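Local coordinates for glycosyl hydrolase family 2, TIM barrel domain protein (Faecalibacterium prausnitzii A2-165, PDB 6ED2), which probably hydrolyses beta-glucuronides as a gut bacterial beta-glucuronidase of glycosyl hydrolase family 2, at residues Glu559-Thr564 against Ala612-Lys617; Trp108-Arg113 against Asn146-Asn151. All coordinates share one frame; numbering follows the deposited sequence.

Contact 1 (Glu559-Thr564 against Ala612-Lys617); sequences EYLEMT and AYLFRK
Leu561 meets Leu614 and Phe615 where two outer helices of the TIM barrel lie next to each other. Helix 554-570 leads into barrel strand 574-580, and helix 610-621 follows that strand. The two short segments run in nearly the same direction, at 28°, but their axes come no closer than 11.0 Å. Side chains bridge that distance, and the contact is apolar. Leu561 CD1 lies 3.6 Å from Phe615 CE2. Its other methyl, CD2, sits 3.8 Å from Phe615 CZ, so both branches of the leucine reach the far end of the ring. The two side chains cross at about a right angle. Leu614 CD1 lies 4.1 Å from Leu561 CB. It also meets the aliphatic part of Glu562, at CG. Leu614 has CG anti to its backbone N (chi1 -177°), which carries CD1 across to helix 554-570. With an alanine at Leu561, the end of the Phe615 ring is likely to lose both methyl partners, leaving a gap between the helices. Phe615 also packs on Ile347 of helix 334-347 and on Tyr536. On the same turn of helix 554-570, Leu561 CD2 lies at the edge of the Tyr560 ring. Thr564 OG1 sits 3.4 Å above that ring and donates a 2.7 Å hydrogen bond to Tyr560 O, from above the carbonyl plane.

Contact 2 (Trp108-Arg113 against Asn146-Asn151); sequences WDIVLR and NIVRYN
Ile110 and Val148 have the closest CA atoms of the two segments, 8.2 Å apart. The first segment runs as extended strand through Ile110. Residues 146-151 form an irregular loop, and the two backbones share no direct hydrogen bond. Side chains and one water bridge them. Ile110 points at the loop and has the largest share of the contact. Its CG1 is anti to its own carbonyl carbon (chi1 -41°), and this branch does the touching. Ile110 CG1 lies 4.3 Å from Val148 CG2. Ile110 CG1 also reaches the phenol end of Tyr150, 3.5 Å from OH and 4.2 Å from CE1. Ile110 and Tyr150 come from opposite directions, and CG1 approaches the ring obliquely. The setting is the sugar-binding domain, a beta sandwich of the jelly-roll type usual in this family. The loop carries the chain from strand 140-143, paired with strand 109-114, on to strand 152-161, which pairs with strand 92-101. Val148 packs on Phe99 and Val101 of that strand and on Val125 of strand 120-125. The phenol of Tyr150 is hydrogen-bonded to Thr145 O, just ahead of residues 146-151. A water also donates to Tyr150 OH at 2.8 Å. The same water donates to Trp108 O at 2.6 Å, so it ties the start of 108-113 to the ring that Ile110 touches. Thr145 OG1 is hydrogen-bonded to Asp109 OD1 and to Ile110 N.

In the fold
Contact 2 comes first along the chain, in the sugar-binding domain. Contact 1 follows near the C-terminus, in the TIM barrel domain. Their centres are 54 Å apart and their nearest atoms about 34 Å apart, on opposite sides of the chain's centre. They share no strand, helix or sheet. Contact 2 lies between a strand of an antiparallel sheet and a loop, while contact 1 joins two helices that surround the parallel barrel strands. Each therefore holds together parts of its own domain rather than linking the two. Both lie away from the magnesium site at Thr239 and Glu241. Other subunits come close to both: Tyr613 is hydrogen-bonded to Glu555 of the second subunit, and Trp108 packs on Glu104 of the third.

Contact 1 (Glu559-Thr564 against Ala612-Lys617)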
ATOM      1  N   GLU A 559      12.666  15.418  -5.147  1.00 28.46           N
ATOM      2  CA  GLU A 559      12.830  16.824  -5.516  1.00 29.33           C
ATOM      3  C   GLU A 559      13.454  17.607  -4.375  1.00 27.46           C
ATOM      4  O   GLU A 559      14.352  18.429  -4.590  1.00 24.80           O
ATOM      5  CB  GLU A 559      11.479  17.441  -5.905  1.00 23.39           C
ATOM      6  CG  GLU A 559      11.011  17.054  -7.296  1.00 27.16           C
ATOM      7  CD  GLU A 559       9.495  17.090  -7.457  1.00 33.67           C
ATOM      8  OE1 GLU A 559       8.814  17.793  -6.672  1.00 32.98           O
ATOM      9  OE2 GLU A 559       8.984  16.372  -8.353  1.00 36.88           O
ATOM     10  N   TYR A 560      12.992  17.345  -3.153  1.00 27.07           N
ATOM     11  CA  TYR A 560      13.530  18.016  -1.977  1.00 26.84           C
ATOM     12  C   TYR A 560      14.998  17.669  -1.783  1.00 29.41           C
ATOM     13  O   TYR A 560      15.817  18.550  -1.492  1.00 28.87           O
ATOM     14  CB  TYR A 560      12.695  17.621  -0.756  1.00 23.96           C
ATOM     15  CG  TYR A 560      13.345  17.867   0.576  1.00 32.09           C
ATOM     16  CD1 TYR A 560      12.999  18.988   1.338  1.00 30.44           C
ATOM     17  CD2 TYR A 560      14.286  16.972   1.098  1.00 26.07           C
ATOM     18  CE1 TYR A 560      13.574  19.219   2.568  1.00 28.33           C
ATOM     19  CE2 TYR A 560      14.890  17.208   2.334  1.00 31.90           C
ATOM     20  CZ  TYR A 560      14.524  18.337   3.065  1.00 32.09           C
ATOM     21  OH  TYR A 560      15.090  18.584   4.296  1.00 28.72           O
ATOM     22  N   LEU A 561      15.353  16.391  -1.961  1.00 27.18           N
ATOM     23  CA  LEU A 561      16.740  15.980  -1.768  1.00 28.24           C
ATOM     24  C   LEU A 561      17.654  16.632  -2.795  1.00 28.54           C
ATOM     25  O   LEU A 561      18.768  17.053  -2.461  1.00 25.67           O
ATOM     26  CB  LEU A 561      16.864  14.455  -1.835  1.00 24.89           C
ATOM     27  CG  LEU A 561      16.211  13.681  -0.683  1.00 27.58           C
ATOM     28  CD1 LEU A 561      16.218  12.144  -0.917  1.00 20.17           C
ATOM     29  CD2 LEU A 561      16.891  14.035   0.638  1.00 26.09           C
ATOM     30  N   GLU A 562      17.206  16.719  -4.050  1.00 28.56           N
ATOM     31  CA  GLU A 562      18.035  17.327  -5.080  1.00 30.43           C
ATOM     32  C   GLU A 562      18.252  18.804  -4.795  1.00 30.32           C
ATOM     33  O   GLU A 562      19.364  19.320  -4.958  1.00 29.36           O
ATOM     34  CB  GLU A 562      17.400  17.129  -6.455  1.00 32.35           C
ATOM     35  CG  GLU A 562      17.385  15.661  -6.898  1.00 47.12           C
ATOM     36  CD  GLU A 562      17.128  15.478  -8.384  1.00 51.59           C
ATOM     37  OE1 GLU A 562      16.948  16.498  -9.093  1.00 58.81           O
ATOM     38  OE2 GLU A 562      17.116  14.311  -8.839  1.00 61.64           O
ATOM     39  N   MET A 563      17.197  19.505  -4.374  1.00 26.67           N
ATOM     40  CA  MET A 563      17.366  20.902  -3.993  1.00 34.32           C
ATOM     41  C   MET A 563      18.316  21.020  -2.810  1.00 33.10           C
ATOM     42  O   MET A 563      19.279  21.801  -2.844  1.00 29.35           O
ATOM     43  CB  MET A 563      16.015  21.531  -3.669  1.00 26.11           C
ATOM     44  CG  MET A 563      16.125  23.005  -3.287  1.00 36.03           C
ATOM     45  SD  MET A 563      16.493  23.278  -1.528  1.00 34.32           S
ATOM     46  CE  MET A 563      14.957  22.816  -0.757  1.00 30.98           C
ATOM     47  N   THR A 564      18.069  20.217  -1.764  1.00 28.65           N
ATOM     48  CA  THR A 564      18.875  20.271  -0.550  1.00 27.10           C
ATOM     49  C   THR A 564      20.348  20.022  -0.854  1.00 30.15           C
ATOM     50  O   THR A 564      21.223  20.759  -0.379  1.00 30.14           O
ATOM     51  CB  THR A 564      18.330  19.260   0.467  1.00 30.06           C
ATOM     52  OG1 THR A 564      16.948  19.546   0.723  1.00 27.18           O
ATOM     53  CG2 THR A 564      19.080  19.341   1.806  1.00 28.92           C
ATOM     54  N   ALA A 612      16.479   5.725  -1.565  1.00 25.76           N
ATOM     55  CA  ALA A 612      17.709   4.955  -1.401  1.00 27.52           C
ATOM     56  C   ALA A 612      18.512   4.901  -2.689  1.00 27.19           C
ATOM     57  O   ALA A 612      19.744   4.862  -2.641  1.00 28.36           O
ATOM     58  CB  ALA A 612      17.406   3.535  -0.911  1.00 24.70           C
ATOM     59  N   TYR A 613      17.840   4.910  -3.844  1.00 26.98           N
ATOM     60  CA  TYR A 613      18.546   4.865  -5.126  1.00 27.54           C
ATOM     61  C   TYR A 613      19.155   6.219  -5.492  1.00 27.46           C
ATOM     62  O   TYR A 613      20.251   6.272  -6.072  1.00 26.91           O
ATOM     63  CB  TYR A 613      17.589   4.345  -6.211  1.00 24.13           C
ATOM     64  CG  TYR A 613      17.277   2.881  -5.956  1.00 29.65           C
ATOM     65  CD1 TYR A 613      18.183   1.876  -6.328  1.00 25.99           C
ATOM     66  CD2 TYR A 613      16.125   2.504  -5.279  1.00 25.66           C
ATOM     67  CE1 TYR A 613      17.927   0.536  -6.055  1.00 28.70           C
ATOM     68  CE2 TYR A 613      15.862   1.173  -4.995  1.00 28.69           C
ATOM     69  CZ  TYR A 613      16.760   0.196  -5.390  1.00 29.94           C
ATOM     70  OH  TYR A 613      16.488  -1.124  -5.108  1.00 29.58           O
ATOM     71  N   LEU A 614      18.493   7.321  -5.130  1.00 28.02           N
ATOM     72  CA  LEU A 614      19.128   8.625  -5.284  1.00 28.57           C
ATOM     73  C   LEU A 614      20.422   8.691  -4.475  1.00 28.09           C
ATOM     74  O   LEU A 614      21.475   9.075  -4.998  1.00 26.63           O
ATOM     75  CB  LEU A 614      18.155   9.730  -4.876  1.00 29.69           C
ATOM     76  CG  LEU A 614      18.576  11.200  -5.024  1.00 29.70           C
ATOM     77  CD1 LEU A 614      17.336  12.092  -5.097  1.00 29.45           C
ATOM     78  CD2 LEU A 614      19.444  11.628  -3.848  1.00 30.16           C
ATOM     79  N   PHE A 615      20.373   8.275  -3.205  1.00 22.52           N
ATOM     80  CA  PHE A 615      21.559   8.388  -2.364  1.00 25.51           C
ATOM     81  C   PHE A 615      22.651   7.435  -2.817  1.00 31.39           C
ATOM     82  O   PHE A 615      23.835   7.784  -2.769  1.00 29.22           O
ATOM     83  CB  PHE A 615      21.212   8.133  -0.899  1.00 27.43           C
ATOM     84  CG  PHE A 615      20.722   9.354  -0.174  1.00 24.38           C
ATOM     85  CD1 PHE A 615      21.578  10.425   0.070  1.00 25.50           C
ATOM     86  CD2 PHE A 615      19.398   9.441   0.251  1.00 23.82           C
ATOM     87  CE1 PHE A 615      21.123  11.566   0.744  1.00 24.85           C
ATOM     88  CE2 PHE A 615      18.932  10.582   0.931  1.00 26.56           C
ATOM     89  CZ  PHE A 615      19.797  11.638   1.168  1.00 25.36           C
ATOM     90  N   ARG A 616      22.275   6.229  -3.259  1.00 30.75           N
ATOM     91  CA  ARG A 616      23.277   5.261  -3.694  1.00 27.32           C
ATOM     92  C   ARG A 616      24.074   5.799  -4.873  1.00 30.13           C
ATOM     93  O   ARG A 616      25.306   5.701  -4.907  1.00 32.00           O
ATOM     94  CB  ARG A 616      22.613   3.931  -4.071  1.00 26.70           C
ATOM     95  CG  ARG A 616      23.583   2.918  -4.644  1.00 23.08           C
ATOM     96  CD  ARG A 616      22.959   1.546  -4.738  1.00 31.52           C
ATOM     97  NE  ARG A 616      23.977   0.502  -4.769  1.00 34.80           N
ATOM     98  CZ  ARG A 616      24.147  -0.345  -5.785  1.00 41.81           C
ATOM     99  NH1 ARG A 616      23.361  -0.279  -6.856  1.00 35.61           N
ATOM    100  NH2 ARG A 616      25.102  -1.262  -5.727  1.00 32.38           N
ATOM    101  N   LYS A 617      23.379   6.354  -5.869  1.00 28.44           N
ATOM    102  CA  LYS A 617      24.084   6.927  -7.006  1.00 28.87           C
ATOM    103  C   LYS A 617      24.955   8.097  -6.572  1.00 33.73           C
ATOM    104  O   LYS A 617      26.111   8.213  -6.998  1.00 34.93           O
ATOM    105  CB  LYS A 617      23.093   7.360  -8.084  1.00 31.27           C
ATOM    106  CG  LYS A 617      23.778   8.092  -9.248  1.00 46.24           C
ATOM    107  CD  LYS A 617      22.828   8.294 -10.440  1.00 61.32           C
ATOM    108  CE  LYS A 617      23.336   9.341 -11.443  1.00 54.98           C
ATOM    109  NZ  LYS A 617      22.213   9.898 -12.281  1.00 55.91           N
TER

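Contact 2 (Trp108-Arg113 against Asn146-Asn151)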
ATOM      1  N   TRP A 108      36.045 -16.410  42.996  1.00 36.94           N
ATOM      2  CA  TRP A 108      35.948 -15.381  41.979  1.00 31.06           C
ATOM      3  C   TRP A 108      35.003 -14.281  42.448  1.00 31.76           C
ATOM      4  O   TRP A 108      34.137 -14.498  43.297  1.00 33.55           O
ATOM      5  CB  TRP A 108      35.383 -15.959  40.693  1.00 37.40           C
ATOM      6  CG  TRP A 108      36.306 -16.389  39.621  1.00 39.43           C
ATOM      7  CD1 TRP A 108      36.794 -15.621  38.612  1.00 43.88           C
ATOM      8  CD2 TRP A 108      36.759 -17.724  39.365  1.00 44.40           C
ATOM      9  NE1 TRP A 108      37.560 -16.383  37.760  1.00 46.39           N
ATOM     10  CE2 TRP A 108      37.552 -17.679  38.201  1.00 44.27           C
ATOM     11  CE3 TRP A 108      36.599 -18.943  40.024  1.00 52.00           C
ATOM     12  CZ2 TRP A 108      38.176 -18.807  37.675  1.00 46.51           C
ATOM     13  CZ3 TRP A 108      37.223 -20.065  39.502  1.00 56.95           C
ATOM     14  CH2 TRP A 108      38.000 -19.987  38.338  1.00 55.91           C
ATOM     15  N   ASP A 109      35.160 -13.091  41.875  1.00 32.63           N
ATOM     16  CA  ASP A 109      34.107 -12.089  41.973  1.00 31.82           C
ATOM     17  C   ASP A 109      32.947 -12.468  41.058  1.00 29.71           C
ATOM     18  O   ASP A 109      33.156 -12.892  39.918  1.00 27.66           O
ATOM     19  CB  ASP A 109      34.639 -10.707  41.597  1.00 31.72           C
ATOM     20  CG  ASP A 109      34.726  -9.766  42.799  1.00 36.46           C
ATOM     21  OD1 ASP A 109      34.251 -10.109  43.917  1.00 33.84           O
ATOM     22  OD2 ASP A 109      35.310  -8.686  42.621  1.00 36.90           O
ATOM     23  N   ILE A 110      31.729 -12.318  41.567  1.00 27.13           N
ATOM     24  CA  ILE A 110      30.511 -12.644  40.831  1.00 31.65           C
ATOM     25  C   ILE A 110      29.792 -11.342  40.535  1.00 29.72           C
ATOM     26  O   ILE A 110      29.338 -10.653  41.462  1.00 30.14           O
ATOM     27  CB  ILE A 110      29.582 -13.596  41.608  1.00 29.94           C
ATOM     28  CG1 ILE A 110      30.374 -14.709  42.314  1.00 29.35           C
ATOM     29  CG2 ILE A 110      28.558 -14.198  40.644  1.00 24.18           C
ATOM     30  CD1 ILE A 110      31.173 -15.571  41.371  1.00 26.56           C
ATOM     31  N   VAL A 111      29.666 -11.020  39.244  1.00 29.00           N
ATOM     32  CA  VAL A 111      29.190  -9.718  38.795  1.00 29.88           C
ATOM     33  C   VAL A 111      28.156  -9.906  37.690  1.00 29.08           C
ATOM     34  O   VAL A 111      28.411 -10.628  36.718  1.00 28.98           O
ATOM     35  CB  VAL A 111      30.356  -8.842  38.279  1.00 30.85           C
ATOM     36  CG1 VAL A 111      29.868  -7.430  37.975  1.00 30.66           C
ATOM     37  CG2 VAL A 111      31.540  -8.827  39.274  1.00 24.30           C
ATOM     38  N   LEU A 112      27.022  -9.211  37.815  1.00 28.72           N
ATOM     39  CA  LEU A 112      26.021  -9.104  36.753  1.00 29.25           C
ATOM     40  C   LEU A 112      26.249  -7.842  35.926  1.00 30.30           C
ATOM     41  O   LEU A 112      26.441  -6.764  36.487  1.00 31.74           O
ATOM     42  CB  LEU A 112      24.618  -9.062  37.352  1.00 28.45           C
ATOM     43  CG  LEU A 112      24.218 -10.318  38.113  1.00 31.53           C
ATOM     44  CD1 LEU A 112      22.987 -10.038  38.946  1.00 27.63           C
ATOM     45  CD2 LEU A 112      23.988 -11.467  37.124  1.00 27.36           C
ATOM     46  N   ARG A 113      26.229  -7.973  34.600  1.00 27.48           N
ATOM     47  CA  ARG A 113      26.267  -6.831  33.693  1.00 23.53           C
ATOM     48  C   ARG A 113      24.928  -6.679  32.979  1.00 28.33           C
ATOM     49  O   ARG A 113      24.405  -7.647  32.404  1.00 28.56           O
ATOM     50  CB  ARG A 113      27.381  -6.967  32.651  1.00 25.43           C
ATOM     51  CG  ARG A 113      27.156  -6.082  31.394  1.00 28.75           C
ATOM     52  CD  ARG A 113      27.403  -4.563  31.653  1.00 27.82           C
ATOM     53  NE  ARG A 113      28.794  -4.277  32.014  1.00 25.71           N
ATOM     54  CZ  ARG A 113      29.770  -3.985  31.149  1.00 30.99           C
ATOM     55  NH1 ARG A 113      29.531  -3.934  29.837  1.00 28.72           N
ATOM     56  NH2 ARG A 113      31.004  -3.751  31.599  1.00 30.10           N
ATOM     57  N   ASN A 146      29.073 -11.759  47.529  1.00 29.55           N
ATOM     58  CA  ASN A 146      28.712 -12.186  48.874  1.00 37.88           C
ATOM     59  C   ASN A 146      27.221 -12.321  49.073  1.00 36.44           C
ATOM     60  O   ASN A 146      26.784 -12.486  50.210  1.00 37.74           O
ATOM     61  CB  ASN A 146      29.270 -11.219  49.916  1.00 32.59           C
ATOM     62  CG  ASN A 146      30.768 -11.107  49.836  1.00 39.78           C
ATOM     63  OD1 ASN A 146      31.310 -10.007  49.784  1.00 54.12           O
ATOM     64  ND2 ASN A 146      31.449 -12.250  49.789  1.00 38.62           N
ATOM     65  N   ILE A 147      26.430 -12.248  48.002  1.00 32.89           N
ATOM     66  CA  ILE A 147      24.988 -12.389  48.109  1.00 34.65           C
ATOM     67  C   ILE A 147      24.484 -13.711  47.530  1.00 32.53           C
ATOM     68  O   ILE A 147      23.435 -14.203  47.961  1.00 34.56           O
ATOM     69  CB  ILE A 147      24.290 -11.191  47.425  1.00 36.49           C
ATOM     70  CG1 ILE A 147      24.868  -9.875  47.948  1.00 39.83           C
ATOM     71  CG2 ILE A 147      22.805 -11.227  47.664  1.00 37.66           C
ATOM     72  CD1 ILE A 147      24.631  -9.667  49.435  1.00 42.29           C
ATOM     73  N   VAL A 148      25.189 -14.294  46.573  1.00 29.68           N
ATOM     74  CA  VAL A 148      24.707 -15.489  45.889  1.00 37.07           C
ATOM     75  C   VAL A 148      24.940 -16.721  46.753  1.00 37.85           C
ATOM     76  O   VAL A 148      25.850 -16.766  47.590  1.00 37.55           O
ATOM     77  CB  VAL A 148      25.394 -15.646  44.518  1.00 33.41           C
ATOM     78  CG1 VAL A 148      24.908 -14.570  43.555  1.00 28.47           C
ATOM     79  CG2 VAL A 148      26.908 -15.603  44.683  1.00 28.57           C
ATOM     80  N   ARG A 149      24.104 -17.735  46.545  1.00 37.36           N
ATOM     81  CA  ARG A 149      24.366 -19.071  47.061  1.00 34.10           C
ATOM     82  C   ARG A 149      25.085 -19.865  45.979  1.00 34.56           C
ATOM     83  O   ARG A 149      24.649 -19.879  44.821  1.00 34.29           O
ATOM     84  CB  ARG A 149      23.071 -19.774  47.468  1.00 39.24           C
ATOM     85  CG  ARG A 149      22.108 -18.939  48.290  1.00 41.76           C
ATOM     86  CD  ARG A 149      20.681 -19.179  47.810  1.00 50.14           C
ATOM     87  NE  ARG A 149      19.694 -18.342  48.496  1.00 56.36           N
ATOM     88  CZ  ARG A 149      18.495 -18.044  47.993  1.00 61.43           C
ATOM     89  NH1 ARG A 149      17.649 -17.276  48.686  1.00 53.35           N
ATOM     90  NH2 ARG A 149      18.144 -18.510  46.789  1.00 50.20           N
ATOM     91  N   TYR A 150      26.180 -20.519  46.357  1.00 30.91           N
ATOM     92  CA  TYR A 150      27.043 -21.219  45.413  1.00 35.66           C
ATOM     93  C   TYR A 150      26.542 -22.641  45.141  1.00 40.41           C
ATOM     94  O   TYR A 150      26.023 -23.314  46.033  1.00 36.65           O
ATOM     95  CB  TYR A 150      28.483 -21.225  45.935  1.00 28.92           C
ATOM     96  CG  TYR A 150      29.100 -19.843  45.849  1.00 38.51           C
ATOM     97  CD1 TYR A 150      29.913 -19.478  44.768  1.00 37.15           C
ATOM     98  CD2 TYR A 150      28.832 -18.881  46.818  1.00 30.41           C
ATOM     99  CE1 TYR A 150      30.453 -18.203  44.674  1.00 33.17           C
ATOM    100  CE2 TYR A 150      29.371 -17.605  46.732  1.00 32.83           C
ATOM    101  CZ  TYR A 150      30.180 -17.276  45.664  1.00 34.46           C
ATOM    102  OH  TYR A 150      30.697 -16.012  45.593  1.00 34.61           O
ATOM    103  N   ASN A 151      26.687 -23.074  43.887  1.00 39.68           N
ATOM    104  CA  ASN A 151      26.093 -24.312  43.371  1.00 42.82           C
ATOM    105  C   ASN A 151      24.587 -24.372  43.627  1.00 43.69           C
ATOM    106  O   ASN A 151      24.017 -25.437  43.874  1.00 43.47           O
ATOM    107  CB  ASN A 151      26.789 -25.560  43.920  1.00 44.47           C
ATOM    108  CG  ASN A 151      26.929 -26.649  42.857  1.00 47.01           C
ATOM    109  OD1 ASN A 151      27.552 -26.435  41.799  1.00 38.24           O
ATOM    110  ND2 ASN A 151      26.332 -27.819  43.119  1.00 45.65           N
TER
HETATM  111  O   HOH W   1      33.468 -15.956  45.373  1.00 32.19           O